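Local coordinates for protein putative D-arabinose 5-phosphate isomerase (Klebsiella pneumoniae subsp. pneumoniae, PDB 3K2V) that probably interconverts D-arabinose 5-phosphate and D-ribulose 5-phosphate, and binds the nucleotide sugar CMP-Kdo through the paired CBS domains that make up this fragment, at residues Pro41-Gln46 against Leu53-Arg58; Met63-Asp68 against Asp135-Val140. One frame throughout, in Å; residues are numbered along the deposited sequence.

Contact 1: Pro41-Gln46 against Leu53-Arg58; sequences PHVGLQ and LLEITR
The E55 carboxylate lies beside the backbone at H42 and takes its N-H at one oxygen. The donor comes to the anti side of OE2, 24° out of the carboxylate plane. The bond from H42 N to E55 OE2 is 3.0 Å long, with an N-H...O angle of 155°. The contact belongs to the beta-alpha-beta unit of the first CBS domain, made of strand 42-43, helix 49-59 and strand 63-67. Here the first strand meets the helix that follows it.

E55 is the main helix residue in the contact. Its CG is anti to the backbone N, and the chain then bends at chi2 (74°). This carries the carboxylate along the backbone of P41 and H42. H42 O is also near, 3.3 Å from E55 OE2, but both are acceptors and do not bond. OE2 has a second partner in K59, one turn further along the helix, which forms a salt bridge with it. The lysine probably offsets the charge placed against the strand.

The aliphatic part of E55 packs on the strand. V43 CG1 runs alongside CB and CG of E55, the two side chains pointing opposite ways. The P41 side chain adds a looser touch, its CB 4.1 Å from E55 CG, though P41 CA comes within 3.3 Å of E55 OE2. Other faces of the helix serve other partners. L53 and I56 pack on F77, and T57 OG1 bonds R83 NH2 of the second subunit. On the strand side, V43 CG1 rests 3.7 Å from E55 CB.

Contact 2: Met63-Asp68 against Asp135-Val140; sequences MTAICD and DHLLGV. With SO4 (sulfate ion), chain D.
L137 fills the tight part of this contact with one methyl group. Its CD2 touches both A65 and C67, 3.7 Å from A65 CB and 3.7 Å from C67 SG. CG of L137 is anti to the backbone N (chi1 -176°), which extends the branch toward strand 63-67. C67 turns its SG to the same methyl. L137 also packs on I40, I73 and L130, so its end is enclosed in apolar groups.

The two strands lie in different sheets and come from the two CBS domains of the pair. They run roughly antiparallel, at 148°, but their axes come no closer than 9.3 Å. They therefore meet through side chains and not by backbone pairing. M63, A65 and C67 point across from one strand, while T64 and I66 point the other way, T64 onto helix 49-59. In the facing strand a classic beta bulge at L138 and G139 shifts the alternation. As a result L137 and V140 both point at strand 63-67.

Packing is looser at the M63 end. The selenium atom of selenomethionine M63 is 4.3 Å from V140 CG1, but both residues have two deposited conformers, so the detail is doubtful. M63 also touches C128 and T78, which line the CMP-Kdo pocket, and its side chain is about 5 Å from the ligand.

The other end is polar and open to solvent. Exposed D135 does not touch the opposite strand. Its carboxylate forms a salt bridge with R107 through OD1. Its backbone N donates a nearly straight bond (171°) to O3 of a sulfate ion, likely picked up from the crystallisation medium, with N and O3 2.9 Å apart.

Both contacts use the first CBS domain, but on different faces of the sheet that holds strands 42-43 and 63-67. Contact 1 lies within the domain, is partly buried, and mixes a charged carboxylate with apolar carbon. Contact 2 joins the domain to its partner, and all its touching residues are buried and apolar. The two strands are neighbours in that sheet, which links the contacts. P41 O probably accepts a bond from A65 N (2.9 Å), and V43 N probably donates to A65 O (3.0 Å). T64 packs on P41 and E55, while its neighbours M63 and A65 point to the second domain. Contact 2 also lies nearer the bound nucleotide sugar.

Contact 1: Pro41-Gln46 against Leu53-Arg58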
loop_
_atom_site.group_PDB
_atom_site.type_symbol
_atom_site.label_atom_id
_atom_site.label_comp_id
_atom_site.label_asym_id
_atom_site.label_seq_id
_atom_site.Cartn_x
_atom_site.Cartn_y
_atom_site.Cartn_z
ATOM N N PRO A 41 8.901 -5.103 -11.026
ATOM C CA PRO A 41 8.469 -3.848 -11.653
ATOM C C PRO A 41 9.605 -2.850 -11.787
ATOM O O PRO A 41 10.187 -2.412 -10.793
ATOM C CB PRO A 41 7.395 -3.325 -10.704
ATOM C CG PRO A 41 7.752 -3.894 -9.373
ATOM C CD PRO A 41 8.604 -5.135 -9.586
ATOM N N HIS A 42 9.934 -2.511 -13.010
ATOM C CA HIS A 42 10.923 -1.492 -13.243
ATOM C C HIS A 42 10.702 -0.820 -14.575
ATOM O O HIS A 42 10.197 -1.440 -15.527
ATOM C CB HIS A 42 12.345 -2.034 -13.130
ATOM C CG HIS A 42 12.698 -3.057 -14.162
ATOM N ND1 HIS A 42 13.246 -2.723 -15.385
ATOM C CD2 HIS A 42 12.601 -4.407 -14.148
ATOM C CE1 HIS A 42 13.454 -3.826 -16.083
ATOM N NE2 HIS A 42 13.100 -4.864 -15.343
ATOM N N VAL A 43 11.005 0.481 -14.603
ATOM C CA VAL A 43 11.011 1.271 -15.825
ATOM C C VAL A 43 12.325 2.026 -15.892
ATOM O O VAL A 43 13.083 2.071 -14.933
ATOM C CB VAL A 43 9.823 2.272 -15.906
ATOM C CG1 VAL A 43 8.486 1.520 -15.818
ATOM C CG2 VAL A 43 9.899 3.353 -14.808
ATOM N N GLY A 44 12.603 2.583 -17.056
ATOM C CA GLY A 44 13.810 3.362 -17.272
ATOM C C GLY A 44 13.684 4.817 -16.882
ATOM O O GLY A 44 12.579 5.338 -16.614
ATOM N N LEU A 45 14.829 5.486 -16.902
ATOM C CA LEU A 45 14.925 6.869 -16.463
ATOM C C LEU A 45 14.133 7.825 -17.349
ATOM O O LEU A 45 13.682 8.856 -16.858
ATOM C CB LEU A 45 16.387 7.329 -16.400
ATOM C CG LEU A 45 16.639 8.721 -15.788
ATOM C CD1 LEU A 45 16.184 8.723 -14.336
ATOM C CD2 LEU A 45 18.119 9.094 -15.910
ATOM N N GLN A 46 13.926 7.491 -18.625
ATOM C CA GLN A 46 13.138 8.357 -19.512
ATOM C C GLN A 46 11.638 8.007 -19.549
ATOM O O GLN A 46 10.907 8.571 -20.342
ATOM C CB GLN A 46 13.690 8.338 -20.959
ATOM C CG GLN A 46 15.219 8.424 -21.088
ATOM C CD GLN A 46 15.827 9.515 -20.233
ATOM O OE1 GLN A 46 15.297 10.621 -20.157
ATOM N NE2 GLN A 46 16.944 9.205 -19.577
ATOM N N LEU A 53 3.008 4.017 -14.038
ATOM C CA LEU A 53 1.754 3.521 -13.468
ATOM C C LEU A 53 1.301 2.205 -14.096
ATOM O O LEU A 53 0.825 1.322 -13.387
ATOM C CB LEU A 53 0.645 4.567 -13.583
ATOM C CG LEU A 53 0.909 5.860 -12.839
ATOM C CD1 LEU A 53 -0.334 6.795 -12.988
ATOM C CD2 LEU A 53 1.234 5.655 -11.339
ATOM N N LEU A 54 1.476 2.060 -15.403
ATOM C CA LEU A 54 1.131 0.827 -16.075
ATOM C C LEU A 54 1.983 -0.332 -15.526
ATOM O O LEU A 54 1.474 -1.450 -15.295
ATOM C CB LEU A 54 1.292 0.984 -17.592
ATOM C CG LEU A 54 0.958 -0.270 -18.407
ATOM C CD1 LEU A 54 -0.510 -0.662 -18.189
ATOM C CD2 LEU A 54 1.295 -0.069 -19.899
ATOM N N GLU A 55 3.263 -0.067 -15.287
ATOM C CA GLU A 55 4.175 -1.097 -14.795
ATOM C C GLU A 55 3.777 -1.497 -13.384
ATOM O O GLU A 55 3.751 -2.701 -13.077
ATOM C CB GLU A 55 5.626 -0.618 -14.847
ATOM C CG GLU A 55 6.693 -1.623 -14.323
ATOM C CD GLU A 55 6.981 -2.808 -15.258
ATOM O OE1 GLU A 55 6.354 -2.897 -16.339
ATOM O OE2 GLU A 55 7.853 -3.661 -14.904
ATOM N N ILE A 56 3.421 -0.508 -12.551
ATOM C CA ILE A 56 2.928 -0.767 -11.203
ATOM C C ILE A 56 1.697 -1.666 -11.265
ATOM O O ILE A 56 1.620 -2.672 -10.535
ATOM C CB ILE A 56 2.588 0.533 -10.408
ATOM C CG1 ILE A 56 3.849 1.328 -10.095
ATOM C CG2 ILE A 56 1.812 0.181 -9.098
ATOM C CD1 ILE A 56 3.575 2.733 -9.419
ATOM N N THR A 57 0.741 -1.325 -12.132
ATOM C CA THR A 57 -0.477 -2.107 -12.241
ATOM C C THR A 57 -0.186 -3.541 -12.682
ATOM O O THR A 57 -0.687 -4.490 -12.084
ATOM C CB THR A 57 -1.466 -1.462 -13.221
ATOM O OG1 THR A 57 -1.740 -0.126 -12.778
ATOM C CG2 THR A 57 -2.746 -2.262 -13.274
ATOM N N ARG A 58 0.648 -3.690 -13.701
ATOM C CA ARG A 58 0.910 -5.006 -14.228
ATOM C C ARG A 58 1.647 -5.925 -13.279
ATOM O O ARG A 58 1.351 -7.105 -13.250
ATOM C CB ARG A 58 1.610 -4.924 -15.569
ATOM C CG ARG A 58 0.608 -4.559 -16.597
ATOM C CD ARG A 58 1.221 -4.040 -17.826
ATOM N NE ARG A 58 0.184 -3.888 -18.831
ATOM C CZ ARG A 58 0.425 -3.553 -20.087
ATOM N NH1 ARG A 58 1.690 -3.359 -20.471
ATOM N NH2 ARG A 58 -0.586 -3.432 -20.950
#

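Contact 2: Met63-Asp68 against Asp135-Val140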
loop_
_atom_site.group_PDB
_atom_site.type_symbol
_atom_site.label_atom_id
_atom_site.label_comp_id
_atom_site.label_asym_id
_atom_site.label_seq_id
_atom_site.Cartn_x
_atom_site.Cartn_y
_atom_site.Cartn_z
HETATM N N MSE A 63 4.228 -0.659 -6.503
HETATM C CA MSE A 63 5.403 0.156 -6.699
HETATM C C MSE A 63 6.169 -0.280 -7.921
HETATM O O MSE A 63 5.940 -1.366 -8.456
HETATM C CB MSE A 63 6.345 0.086 -5.473
HETATM C CG MSE A 63 6.814 -1.318 -5.108
HETATM SE SE MSE A 63 8.756 -1.371 -4.785
HETATM C CE MSE A 63 9.325 -1.061 -6.589
ATOM N N THR A 64 7.062 0.586 -8.366
ATOM C CA THR A 64 8.029 0.276 -9.381
ATOM C C THR A 64 9.375 0.881 -9.027
ATOM O O THR A 64 9.451 1.944 -8.415
ATOM C CB THR A 64 7.582 0.756 -10.791
ATOM O OG1 THR A 64 8.499 0.272 -11.787
ATOM C CG2 THR A 64 7.454 2.307 -10.875
ATOM N N ALA A 65 10.433 0.183 -9.416
ATOM C CA ALA A 65 11.760 0.744 -9.454
ATOM C C ALA A 65 11.972 1.537 -10.745
ATOM O O ALA A 65 11.297 1.328 -11.768
ATOM C CB ALA A 65 12.835 -0.404 -9.360
ATOM N N ILE A 66 12.924 2.446 -10.678
ATOM C CA ILE A 66 13.442 3.134 -11.838
ATOM C C ILE A 66 14.923 2.761 -11.872
ATOM O O ILE A 66 15.655 3.013 -10.905
ATOM C CB ILE A 66 13.296 4.666 -11.743
ATOM C CG1 ILE A 66 11.812 5.092 -11.704
ATOM C CG2 ILE A 66 13.977 5.327 -12.966
ATOM C CD1 ILE A 66 11.111 4.984 -10.340
ATOM N N CYS A 67 15.334 2.114 -12.955
ATOM C CA CYS A 67 16.680 1.541 -13.099
ATOM C C CYS A 67 17.362 2.050 -14.347
ATOM O O CYS A 67 16.711 2.385 -15.331
ATOM C CB CYS A 67 16.596 0.010 -13.197
ATOM S SG CYS A 67 16.026 -0.773 -11.690
ATOM N N ASP A 68 18.689 2.072 -14.325
ATOM C CA ASP A 68 19.449 2.328 -15.534
ATOM C C ASP A 68 19.619 1.039 -16.357
ATOM O O ASP A 68 19.063 -0.015 -16.001
ATOM C CB ASP A 68 20.780 2.999 -15.205
ATOM C CG ASP A 68 21.768 2.082 -14.522
ATOM O OD1 ASP A 68 21.598 0.817 -14.511
ATOM O OD2 ASP A 68 22.751 2.657 -13.997
ATOM N N ASP A 135 24.013 -1.213 -5.648
ATOM C CA ASP A 135 22.904 -0.617 -6.421
ATOM C C ASP A 135 22.225 -1.568 -7.393
ATOM O O ASP A 135 21.230 -1.200 -8.009
ATOM C CB ASP A 135 23.401 0.592 -7.211
ATOM C CG ASP A 135 23.762 1.760 -6.321
ATOM O OD1 ASP A 135 23.289 1.817 -5.170
ATOM O OD2 ASP A 135 24.527 2.622 -6.779
ATOM N N HIS A 136 22.745 -2.788 -7.542
ATOM C CA HIS A 136 22.218 -3.727 -8.534
ATOM C C HIS A 136 20.940 -4.382 -8.001
ATOM O O HIS A 136 20.977 -5.135 -7.030
ATOM C CB HIS A 136 23.271 -4.785 -8.867
ATOM C CG HIS A 136 22.840 -5.815 -9.865
ATOM N ND1 HIS A 136 23.477 -7.035 -9.965
ATOM C CD2 HIS A 136 21.847 -5.836 -10.785
ATOM C CE1 HIS A 136 22.907 -7.753 -10.918
ATOM N NE2 HIS A 136 21.907 -7.054 -11.425
ATOM N N LEU A 137 19.834 -4.117 -8.676
ATOM C CA LEU A 137 18.527 -4.644 -8.280
ATOM C C LEU A 137 18.416 -6.109 -8.665
ATOM O O LEU A 137 18.491 -6.427 -9.836
ATOM C CB LEU A 137 17.401 -3.849 -8.953
ATOM C CG LEU A 137 15.958 -4.230 -8.571
ATOM C CD1 LEU A 137 15.732 -4.062 -7.073
ATOM C CD2 LEU A 137 14.905 -3.422 -9.341
ATOM N N LEU A 138 18.198 -6.983 -7.676
ATOM C CA LEU A 138 18.060 -8.428 -7.905
ATOM C C LEU A 138 16.621 -8.912 -7.818
ATOM O O LEU A 138 16.264 -9.955 -8.363
ATOM C CB LEU A 138 18.863 -9.180 -6.824
ATOM C CG LEU A 138 20.361 -8.883 -6.750
ATOM C CD1 LEU A 138 21.042 -9.749 -5.664
ATOM C CD2 LEU A 138 21.009 -9.105 -8.125
ATOM N N GLY A 139 15.800 -8.175 -7.084
ATOM C CA GLY A 139 14.447 -8.611 -6.848
ATOM C C GLY A 139 13.709 -7.659 -5.926
ATOM O O GLY A 139 14.246 -6.635 -5.522
ATOM N N VAL A 140 12.465 -8.017 -5.616
ATOM C CA VAL A 140 11.608 -7.219 -4.746
ATOM C C VAL A 140 10.796 -8.177 -3.897
ATOM O O VAL A 140 10.385 -9.241 -4.372
ATOM C CB VAL A 140 10.677 -6.306 -5.561
ATOM C CG1 VAL A 140 9.771 -5.510 -4.659
ATOM C CG2 VAL A 140 11.481 -5.351 -6.445
HETATM S S SO4 D . 27.711 -0.601 -6.309
HETATM O O1 SO4 D . 27.509 0.712 -6.932
HETATM O O2 SO4 D . 27.680 -0.453 -4.843
HETATM O O3 SO4 D . 26.651 -1.518 -6.773
HETATM O O4 SO4 D . 29.062 -1.060 -6.686
#